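Local coordinates for protein-tyrosine-phosphatase (Chaetomium thermophilum var. thermophilum DSM 1495, PDB 5M43), which probably removes phosphate from tyrosine, and perhaps serine and threonine, residues of proteins, being the dual-specificity-type catalytic domain of Yvh1, a phosphatase linked to ribosome assembly, at residues A[66-69]-A[70-73]; A[76-79]-A[80-84]; A[131-135]-A[136-140]. All blocks are in the same frame, centred on the assembly; numbering follows the deposited sequence.

Interaction 1: A[66-69]-A[70-73]; sequences DILI and HLPK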
ATOM      1  N   ASP A  66      -4.636   1.870 -15.213  1.00 28.32           N
ATOM      2  CA  ASP A  66      -5.222   2.933 -14.367  1.00 27.45           C
ATOM      3  C   ASP A  66      -5.247   2.434 -12.932  1.00 25.80           C
ATOM      4  O   ASP A  66      -6.008   1.527 -12.602  1.00 26.78           O
ATOM      5  CB  ASP A  66      -6.623   3.239 -14.867  1.00 28.81           C
ATOM      6  CG  ASP A  66      -7.286   4.374 -14.143  1.00 28.35           C
ATOM      7  OD1 ASP A  66      -6.772   4.867 -13.124  1.00 26.92           O
ATOM      8  OD2 ASP A  66      -8.401   4.731 -14.634  1.00 31.53           O
ATOM      9  N   ILE A  67      -4.335   2.948 -12.094  1.00 24.44           N
ATOM     10  CA  ILE A  67      -4.360   2.654 -10.665  1.00 23.02           C
ATOM     11  C   ILE A  67      -4.972   3.834  -9.911  1.00 24.14           C
ATOM     12  O   ILE A  67      -5.495   3.647  -8.798  1.00 25.01           O
ATOM     13  CB  ILE A  67      -2.946   2.338 -10.177  1.00 25.74           C
ATOM     14  CG1 ILE A  67      -2.953   1.697  -8.776  1.00 23.20           C
ATOM     15  CG2 ILE A  67      -2.072   3.553 -10.263  1.00 26.97           C
ATOM     16  CD1 ILE A  67      -1.570   0.930  -8.544  1.00 25.85           C
ATOM     17  N   LEU A  68      -4.951   5.039 -10.501  1.00 25.03           N
ATOM     18  CA  LEU A  68      -5.557   6.199  -9.826  1.00 24.24           C
ATOM     19  C   LEU A  68      -7.007   5.923  -9.446  1.00 23.84           C
ATOM     20  O   LEU A  68      -7.446   6.249  -8.332  1.00 23.41           O
ATOM     21  CB  LEU A  68      -5.498   7.436 -10.736  1.00 24.45           C
ATOM     22  CG  LEU A  68      -6.234   8.709 -10.223  1.00 24.87           C
ATOM     23  CD1 LEU A  68      -5.504   9.206  -8.932  1.00 26.14           C
ATOM     24  CD2 LEU A  68      -6.251   9.751 -11.389  1.00 30.01           C
ATOM     25  N   ILE A  69      -7.758   5.273 -10.346  1.00 24.95           N
ATOM     26  CA  ILE A  69      -9.180   5.040 -10.089  1.00 27.17           C
ATOM     27  C   ILE A  69      -9.393   4.233  -8.804  1.00 27.31           C
ATOM     28  O   ILE A  69     -10.455   4.331  -8.151  1.00 26.54           O
ATOM     29  CB  ILE A  69      -9.815   4.341 -11.314  1.00 29.54           C
ATOM     30  CG1 ILE A  69     -11.283   4.178 -11.094  1.00 33.87           C
ATOM     31  CG2 ILE A  69      -9.232   2.952 -11.464  1.00 28.65           C
ATOM     32  CD1 ILE A  69     -12.014   5.451 -11.123  1.00 35.40           C
ATOM     33  N   HIS A  70      -8.424   3.389  -8.461  1.00 23.80           N
ATOM     34  CA  HIS A  70      -8.503   2.524  -7.304  1.00 23.06           C
ATOM     35  C   HIS A  70      -7.978   3.162  -6.037  1.00 23.74           C
ATOM     36  O   HIS A  70      -8.130   2.547  -4.979  1.00 23.12           O
ATOM     37  CB  HIS A  70      -7.732   1.233  -7.564  1.00 24.30           C
ATOM     38  CG  HIS A  70      -8.319   0.420  -8.695  1.00 24.52           C
ATOM     39  ND1 HIS A  70      -7.629   0.124  -9.867  1.00 30.60           N
ATOM     40  CD2 HIS A  70      -9.530  -0.161  -8.821  1.00 25.94           C
ATOM     41  CE1 HIS A  70      -8.384  -0.633 -10.643  1.00 28.26           C
ATOM     42  NE2 HIS A  70      -9.558  -0.788 -10.052  1.00 31.44           N
ATOM     43  N   LEU A  71      -7.340   4.335  -6.121  1.00 21.61           N
ATOM     44  CA  LEU A  71      -6.613   4.753  -4.925  1.00 22.32           C
ATOM     45  C   LEU A  71      -7.553   5.121  -3.772  1.00 21.90           C
ATOM     46  O   LEU A  71      -7.188   4.810  -2.632  1.00 21.60           O
ATOM     47  CB  LEU A  71      -5.644   5.906  -5.213  1.00 20.87           C
ATOM     48  CG  LEU A  71      -4.498   5.500  -6.174  1.00 20.69           C
ATOM     49  CD1 LEU A  71      -3.597   6.715  -6.356  1.00 22.85           C
ATOM     50  CD2 LEU A  71      -3.711   4.266  -5.611  1.00 19.58           C
ATOM     51  N   PRO A  72      -8.738   5.684  -3.967  1.00 22.77           N
ATOM     52  CA  PRO A  72      -9.590   5.913  -2.779  1.00 23.43           C
ATOM     53  C   PRO A  72      -9.909   4.623  -2.043  1.00 24.94           C
ATOM     54  O   PRO A  72      -9.771   4.553  -0.803  1.00 25.92           O
ATOM     55  CB  PRO A  72     -10.834   6.592  -3.375  1.00 24.13           C
ATOM     56  CG  PRO A  72     -10.291   7.416  -4.585  1.00 24.56           C
ATOM     57  CD  PRO A  72      -9.266   6.371  -5.176  1.00 23.17           C
ATOM     58  N   LYS A  73     -10.348   3.587  -2.769  1.00 24.95           N
ATOM     59  CA  LYS A  73     -10.678   2.314  -2.133  1.00 24.21           C
ATOM     60  C   LYS A  73      -9.471   1.678  -1.465  1.00 26.60           C
ATOM     61  O   LYS A  73      -9.579   1.078  -0.375  1.00 26.39           O
ATOM     62  CB  LYS A  73     -11.242   1.363  -3.192  1.00 29.73           C
ATOM     63  CG  LYS A  73     -11.762   0.073  -2.623  1.00 35.48           C
ATOM     64  CD  LYS A  73     -12.403  -0.857  -3.682  1.00 41.02           C
ATOM     65  CE  LYS A  73     -13.206  -1.998  -2.998  1.00 44.21           C
ATOM     66  NZ  LYS A  73     -14.019  -2.844  -3.932  1.00 47.71           N
TER
HETATM   67  O   HOH W   1     -11.424   3.745  -5.605  1.00 29.76           O
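An Asx motif leads the chain into helix 71-83 of the phosphatase domain, and at its last residue, I69, the side chain lies against the ring of H70. The methyl CG2 of I69 stands 3.7 Å from the centroid of the H70 ring, nearly on the ring normal, a CH-pi contact over one face. H70 is brought there with CG beside its own backbone N (chi1 -63°), which turns the imidazole back so that one face meets I69 CG2. In the Asx motif, D66 OD1 accepts from I69 N at 3.0 Å, from above the carboxylate plane; a short acidic side chain suits a place where backbone N-H groups still lack helical acceptors. Two backbone bonds tighten the turn, H70 N to I67 O and L71 N to L68 O, the latter 2.9 Å and almost straight. Inward, I67 CG1 meets L71 CD2 at 4.1 Å; these branched chains also lie on neighbouring helices, I67 on F159 of 157-168 and L71 on A116 of 109-121. A water stands between I69 O and K73 N, an i to i+4 pair, in place of the direct helical bond. Since D66 carries a carboxylate beside the N-H of I69, its negative charge probably steadies this end of the helix.

Interaction 2: A[76-79]-A[80-84]; sequences RFID and SGLRG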
ATOM      1  N   ARG A  76      -8.673   3.695   1.771  1.00 22.89           N
ATOM      2  CA  ARG A  76      -9.685   3.360   2.786  1.00 22.38           C
ATOM      3  C   ARG A  76      -9.472   1.951   3.353  1.00 23.22           C
ATOM      4  O   ARG A  76      -9.614   1.738   4.570  1.00 23.59           O
ATOM      5  CB  ARG A  76     -11.098   3.520   2.214  1.00 23.37           C
ATOM      6  CG  ARG A  76     -11.462   4.994   1.984  1.00 28.40           C
ATOM      7  CD  ARG A  76     -12.958   5.158   1.720  1.00 34.66           C
ATOM      8  NE  ARG A  76     -13.345   4.380   0.552  1.00 39.62           N
ATOM      9  CZ  ARG A  76     -13.509   4.891  -0.671  1.00 43.42           C
ATOM     10  NH1 ARG A  76     -13.353   6.203  -0.892  1.00 45.78           N
ATOM     11  NH2 ARG A  76     -13.845   4.080  -1.672  1.00 40.88           N
ATOM     12  N   PHE A  77      -9.080   0.978   2.510  1.00 21.33           N
ATOM     13  CA  PHE A  77      -8.831  -0.373   3.010  1.00 22.39           C
ATOM     14  C   PHE A  77      -7.661  -0.398   3.993  1.00 22.82           C
ATOM     15  O   PHE A  77      -7.760  -0.959   5.095  1.00 24.17           O
ATOM     16  CB  PHE A  77      -8.508  -1.342   1.860  1.00 22.79           C
ATOM     17  CG  PHE A  77      -8.337  -2.734   2.316  1.00 24.60           C
ATOM     18  CD1 PHE A  77      -9.456  -3.580   2.394  1.00 25.91           C
ATOM     19  CD2 PHE A  77      -7.045  -3.224   2.634  1.00 22.05           C
ATOM     20  CE1 PHE A  77      -9.313  -4.919   2.811  1.00 28.24           C
ATOM     21  CE2 PHE A  77      -6.875  -4.570   3.072  1.00 22.66           C
ATOM     22  CZ  PHE A  77      -8.036  -5.412   3.150  1.00 22.91           C
ATOM     23  N   ILE A  78      -6.560   0.246   3.633  1.00 21.82           N
ATOM     24  CA  ILE A  78      -5.378   0.275   4.499  1.00 19.95           C
ATOM     25  C   ILE A  78      -5.694   1.023   5.795  1.00 22.17           C
ATOM     26  O   ILE A  78      -5.440   0.525   6.916  1.00 21.58           O
ATOM     27  CB  ILE A  78      -4.194   0.916   3.764  1.00 18.32           C
ATOM     28  CG1 ILE A  78      -3.800   0.065   2.522  1.00 18.85           C
ATOM     29  CG2 ILE A  78      -2.995   1.091   4.727  1.00 21.09           C
ATOM     30  CD1 ILE A  78      -2.831   0.763   1.631  1.00 20.77           C
ATOM     31  N   ASP A  79      -6.285   2.218   5.677  1.00 20.79           N
ATOM     32  CA  ASP A  79      -6.580   2.993   6.876  1.00 22.82           C
ATOM     33  C   ASP A  79      -7.564   2.259   7.777  1.00 22.79           C
ATOM     34  O   ASP A  79      -7.379   2.207   8.994  1.00 23.55           O
ATOM     35  CB  ASP A  79      -7.118   4.380   6.481  1.00 22.73           C
ATOM     36  CG  ASP A  79      -7.385   5.262   7.676  1.00 25.07           C
ATOM     37  OD1 ASP A  79      -6.379   5.623   8.301  1.00 25.35           O
ATOM     38  OD2 ASP A  79      -8.579   5.635   7.898  1.00 27.94           O
ATOM     39  N   SER A  80      -8.671   1.729   7.215  1.00 26.22           N
ATOM     40  CA  SER A  80      -9.631   1.087   8.107  1.00 29.14           C
ATOM     41  C   SER A  80      -9.067  -0.194   8.708  1.00 27.80           C
ATOM     42  O   SER A  80      -9.358  -0.514   9.875  1.00 29.13           O
ATOM     43  CB  SER A  80     -10.966   0.826   7.410  1.00 36.13           C
ATOM     44  OG  SER A  80     -10.804  -0.055   6.340  1.00 40.09           O
ATOM     45  N   GLY A  81      -8.242  -0.936   7.964  1.00 26.05           N
ATOM     46  CA  GLY A  81      -7.606  -2.101   8.573  1.00 26.57           C
ATOM     47  C   GLY A  81      -6.661  -1.735   9.708  1.00 26.63           C
ATOM     48  O   GLY A  81      -6.702  -2.364  10.773  1.00 28.05           O
ATOM     49  N   LEU A  82      -5.869  -0.669   9.540  1.00 22.31           N
ATOM     50  CA  LEU A  82      -4.987  -0.233  10.641  1.00 24.93           C
ATOM     51  C   LEU A  82      -5.770   0.276  11.851  1.00 27.97           C
ATOM     52  O   LEU A  82      -5.395  -0.001  13.005  1.00 28.07           O
ATOM     53  CB  LEU A  82      -4.038   0.853  10.157  1.00 21.25           C
ATOM     54  CG  LEU A  82      -3.028   0.356   9.100  1.00 21.47           C
ATOM     55  CD1 LEU A  82      -2.284   1.532   8.476  1.00 21.36           C
ATOM     56  CD2 LEU A  82      -2.010  -0.723   9.758  1.00 24.01           C
ATOM     57  N   ARG A  83      -6.841   1.058  11.632  1.00 26.36           N
ATOM     58  CA  ARG A  83      -7.551   1.635  12.763  1.00 28.18           C
ATOM     59  C   ARG A  83      -8.515   0.645  13.391  1.00 32.84           C
ATOM     60  O   ARG A  83      -8.915   0.820  14.549  1.00 32.39           O
ATOM     61  CB  ARG A  83      -8.311   2.901  12.294  1.00 28.78           C
ATOM     62  CG  ARG A  83      -7.414   3.991  11.784  1.00 26.21           C
ATOM     63  CD  ARG A  83      -8.119   5.390  11.604  1.00 32.85           C
ATOM     64  NE  ARG A  83      -7.146   6.385  11.151  1.00 33.72           N
ATOM     65  CZ  ARG A  83      -6.426   7.150  11.971  1.00 35.77           C
ATOM     66  NH1 ARG A  83      -6.557   7.030  13.297  1.00 38.07           N
ATOM     67  NH2 ARG A  83      -5.551   8.003  11.463  1.00 38.20           N
ATOM     68  N   GLY A  84      -8.910  -0.390  12.663  1.00 39.31           N
ATOM     69  CA  GLY A  84      -9.796  -1.381  13.251  1.00 47.90           C
ATOM     70  C   GLY A  84     -11.236  -0.953  13.377  1.00 58.01           C
ATOM     71  O   GLY A  84     -11.885  -1.279  14.376  1.00 56.84           O
TER
HETATM   72  O   HOH W   2      -5.238   8.082   8.885  1.00 46.09           O
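S80 reaches back along the last turns of helix 71-83, in the dual-specificity phosphatase domain, to R76 O, which receives two hydrogen bonds from this one residue. Both S80 OG and S80 N lie 2.8 Å from R76 O and approach it from opposite faces of the carbonyl plane. The hydroxyl gets there because chi1 of 63° folds OG back toward the preceding turn, a place a small polar group can occupy in a helix when it has a carbonyl to bind. The regular i to i+4 bonds continue from G81 N to F77 O, L82 N to I78 O and R83 N to D79 O.

The tightly packed side belongs to I78 and L82, one turn apart and side by side, pointing the same way, with I78 CG2 3.8 Å from L82 CD1. Both also touch Y117 of helix 109-121, so bulky apolar chains are well placed here. F77 packs on L35 and L55 of the sheet, and G81 is buried.

The loose side is formed by exposed R83 and partly exposed D79, whose charged chains make an i to i+4 salt bridge beside ordered water. D79 OD1 is met on its syn side by R83 NE at 3.0 Å, and the carboxylate and guanidinium planes are turned 61° apart. R83 NH2 stays 4.0 Å from D79 OD1, so NE alone bonds directly. R83 is extended from CG to NE, which brings the edge of the guanidinium, at NE, alongside OD1. G84, with positive phi, takes the chain out of the helix. One water donates to D79 OD1 at 2.8 Å and accepts from R83 NH2 at 2.6 Å.

Interaction 3: A[131-135]-A[136-140]; sequences PNISA and KEAVS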
ATOM      1  N   PRO A 131       6.340  25.884  -0.173  1.00 75.44           N
ATOM      2  CA  PRO A 131       5.401  26.237  -1.247  1.00 79.06           C
ATOM      3  C   PRO A 131       5.905  25.834  -2.621  1.00 81.29           C
ATOM      4  O   PRO A 131       5.090  25.511  -3.496  1.00 78.72           O
ATOM      5  CB  PRO A 131       5.221  27.750  -1.084  1.00 81.48           C
ATOM      6  CG  PRO A 131       6.470  28.218  -0.348  1.00 83.26           C
ATOM      7  CD  PRO A 131       7.241  27.002   0.143  1.00 80.26           C
ATOM      8  N   ASN A 132       7.219  25.806  -2.837  1.00 86.28           N
ATOM      9  CA  ASN A 132       7.750  25.166  -4.036  1.00 89.58           C
ATOM     10  C   ASN A 132       8.018  23.690  -3.743  1.00 86.53           C
ATOM     11  O   ASN A 132       9.136  23.175  -3.843  1.00 90.20           O
ATOM     12  CB  ASN A 132       8.993  25.890  -4.538  1.00 93.74           C
ATOM     13  CG  ASN A 132       8.975  27.373  -4.215  1.00 97.07           C
ATOM     14  OD1 ASN A 132       9.668  27.824  -3.300  1.00 99.39           O
ATOM     15  ND2 ASN A 132       8.169  28.138  -4.950  1.00 97.09           N
ATOM     16  N   ILE A 133       6.946  23.031  -3.307  1.00 77.34           N
ATOM     17  CA  ILE A 133       6.853  21.576  -3.273  1.00 64.82           C
ATOM     18  C   ILE A 133       6.072  21.156  -4.508  1.00 57.23           C
ATOM     19  O   ILE A 133       4.937  21.603  -4.714  1.00 60.48           O
ATOM     20  CB  ILE A 133       6.163  21.076  -1.990  1.00 60.24           C
ATOM     21  CG1 ILE A 133       6.284  19.564  -1.901  1.00 53.90           C
ATOM     22  CG2 ILE A 133       4.668  21.503  -1.908  1.00 61.03           C
ATOM     23  CD1 ILE A 133       7.684  19.151  -1.896  1.00 51.92           C
ATOM     24  N   SER A 134       6.691  20.379  -5.379  1.00 48.06           N
ATOM     25  CA  SER A 134       5.996  19.860  -6.549  1.00 41.22           C
ATOM     26  C   SER A 134       5.420  18.479  -6.237  1.00 35.59           C
ATOM     27  O   SER A 134       5.858  17.798  -5.309  1.00 31.61           O
ATOM     28  CB  SER A 134       6.950  19.768  -7.746  1.00 40.37           C
ATOM     29  OG  SER A 134       7.965  18.804  -7.471  1.00 40.37           O
ATOM     30  N   ALA A 135       4.419  18.071  -7.020  1.00 35.47           N
ATOM     31  CA  ALA A 135       3.927  16.702  -6.858  1.00 31.50           C
ATOM     32  C   ALA A 135       5.035  15.684  -7.088  1.00 32.30           C
ATOM     33  O   ALA A 135       5.105  14.673  -6.393  1.00 30.17           O
ATOM     34  CB  ALA A 135       2.768  16.444  -7.820  1.00 29.52           C
ATOM     35  N   LYS A 136       5.855  15.899  -8.112  1.00 32.81           N
ATOM     36  CA  LYS A 136       6.950  14.977  -8.381  1.00 32.26           C
ATOM     37  C   LYS A 136       7.860  14.860  -7.171  1.00 29.92           C
ATOM     38  O   LYS A 136       8.251  13.743  -6.767  1.00 30.81           O
ATOM     39  CB  LYS A 136       7.721  15.468  -9.611  1.00 36.52           C
ATOM     40  CG  LYS A 136       8.830  14.495  -9.987  1.00 39.85           C
ATOM     41  CD  LYS A 136       9.717  15.102 -11.053  1.00 48.01           C
ATOM     42  CE  LYS A 136       9.413  14.483 -12.410  1.00 51.31           C
ATOM     43  NZ  LYS A 136      10.449  13.384 -12.635  1.00 54.56           N
ATOM     44  N   GLU A 137       8.153  15.990  -6.515  1.00 32.51           N
ATOM     45  CA  GLU A 137       9.028  15.917  -5.339  1.00 34.72           C
ATOM     46  C   GLU A 137       8.333  15.224  -4.171  1.00 33.47           C
ATOM     47  O   GLU A 137       8.946  14.404  -3.479  1.00 31.66           O
ATOM     48  CB  GLU A 137       9.524  17.300  -4.921  1.00 43.76           C
ATOM     49  CG  GLU A 137      10.003  17.309  -3.448  1.00 52.26           C
ATOM     50  CD  GLU A 137      11.044  18.378  -3.114  1.00 62.14           C
ATOM     51  OE1 GLU A 137      11.246  19.315  -3.934  1.00 67.65           O
ATOM     52  OE2 GLU A 137      11.597  18.322  -1.984  1.00 63.89           O
ATOM     53  N   ALA A 138       7.034  15.470  -3.974  1.00 31.33           N
ATOM     54  CA  ALA A 138       6.346  14.818  -2.856  1.00 29.05           C
ATOM     55  C   ALA A 138       6.322  13.308  -3.046  1.00 26.89           C
ATOM     56  O   ALA A 138       6.599  12.529  -2.119  1.00 26.17           O
ATOM     57  CB  ALA A 138       4.930  15.407  -2.733  1.00 26.90           C
ATOM     58  N   VAL A 139       6.008  12.872  -4.271  1.00 25.45           N
ATOM     59  CA  VAL A 139       5.944  11.447  -4.549  1.00 22.63           C
ATOM     60  C   VAL A 139       7.322  10.827  -4.368  1.00 23.80           C
ATOM     61  O   VAL A 139       7.463   9.698  -3.875  1.00 24.11           O
ATOM     62  CB  VAL A 139       5.397  11.242  -5.980  1.00 23.76           C
ATOM     63  CG1 VAL A 139       5.513   9.783  -6.435  1.00 27.57           C
ATOM     64  CG2 VAL A 139       3.937  11.674  -6.025  1.00 26.02           C
ATOM     65  N   SER A 140       8.350  11.540  -4.831  1.00 26.72           N
ATOM     66  CA  SER A 140       9.718  11.021  -4.722  1.00 27.60           C
ATOM     67  C   SER A 140      10.112  10.837  -3.262  1.00 27.24           C
ATOM     68  O   SER A 140      10.779   9.851  -2.880  1.00 26.83           O
ATOM     69  CB  SER A 140      10.680  11.983  -5.417  1.00 32.03           C
ATOM     70  OG  SER A 140      12.027  11.535  -5.139  1.00 37.34           O
TER
HETATM   71  O   HOH W   3       9.741  20.494  -5.445  1.00 52.65           O
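Extended backbone at I133 and S134 turns into helix at A135, and the first helical bonds follow at once, A138 N to S134 O and V139 N to A135 O, both 2.9 Å long. Just before this, N132 centres an inverse gamma turn, though its closing bond, I133 N to P131 O, is weak and that part of the loop is poorly ordered. S134 OG accepts from E137 N at 3.0 Å, with an N-H...O angle of 153°. The hydroxyl can do this because chi1 is 65°, which places OG on the side of the serine that faces the first turn.

This is the N-cap of helix 135-147, in the dual-specificity phosphatase domain, and serine suits it: its short side chain supplies an acceptor to an amide N-H that has no carbonyl of a preceding helical turn to bind.

Next to it, I133 and E137 cross at about a right angle. The delta methyl of I133 lies along E137 from CG to the carboxylate carbon; its 3.3 Å approach from CD1 to E137 CG is tighter than usual for two carbons and carries little weight. Beyond CG the glutamate is extended. A water donates to N132 O and accepts from S134 N; its approach to E137 OE1 is improbably short, so a link through it from loop to helix is doubtful. E137 OE2 has a weak, long ion pair with R141. On the other flank, A135 and A138 both touch W167 of helix 157-168, where small methyl groups leave room for the indole, and K136 lies against E164.

The three contacts come in series along the chain, all within the dual-specificity phosphatase domain. Interactions 1 and 2 share helix 71-83, one at its entry and the other over its final turns, with centres 16 Å apart. Interaction 3 starts helix 135-147 and lies farther away, its centre 20 Å from that of interaction 1 and 26 Å from that of interaction 2, without touching either. Neighbouring helices relate them: helix 109-121 packs on residues of both interactions 1 and 2, while helix 157-168 touches residues of interactions 1 and 3. Together they mark two starts and one end of helices assembled around the central sheet of this single-chain domain.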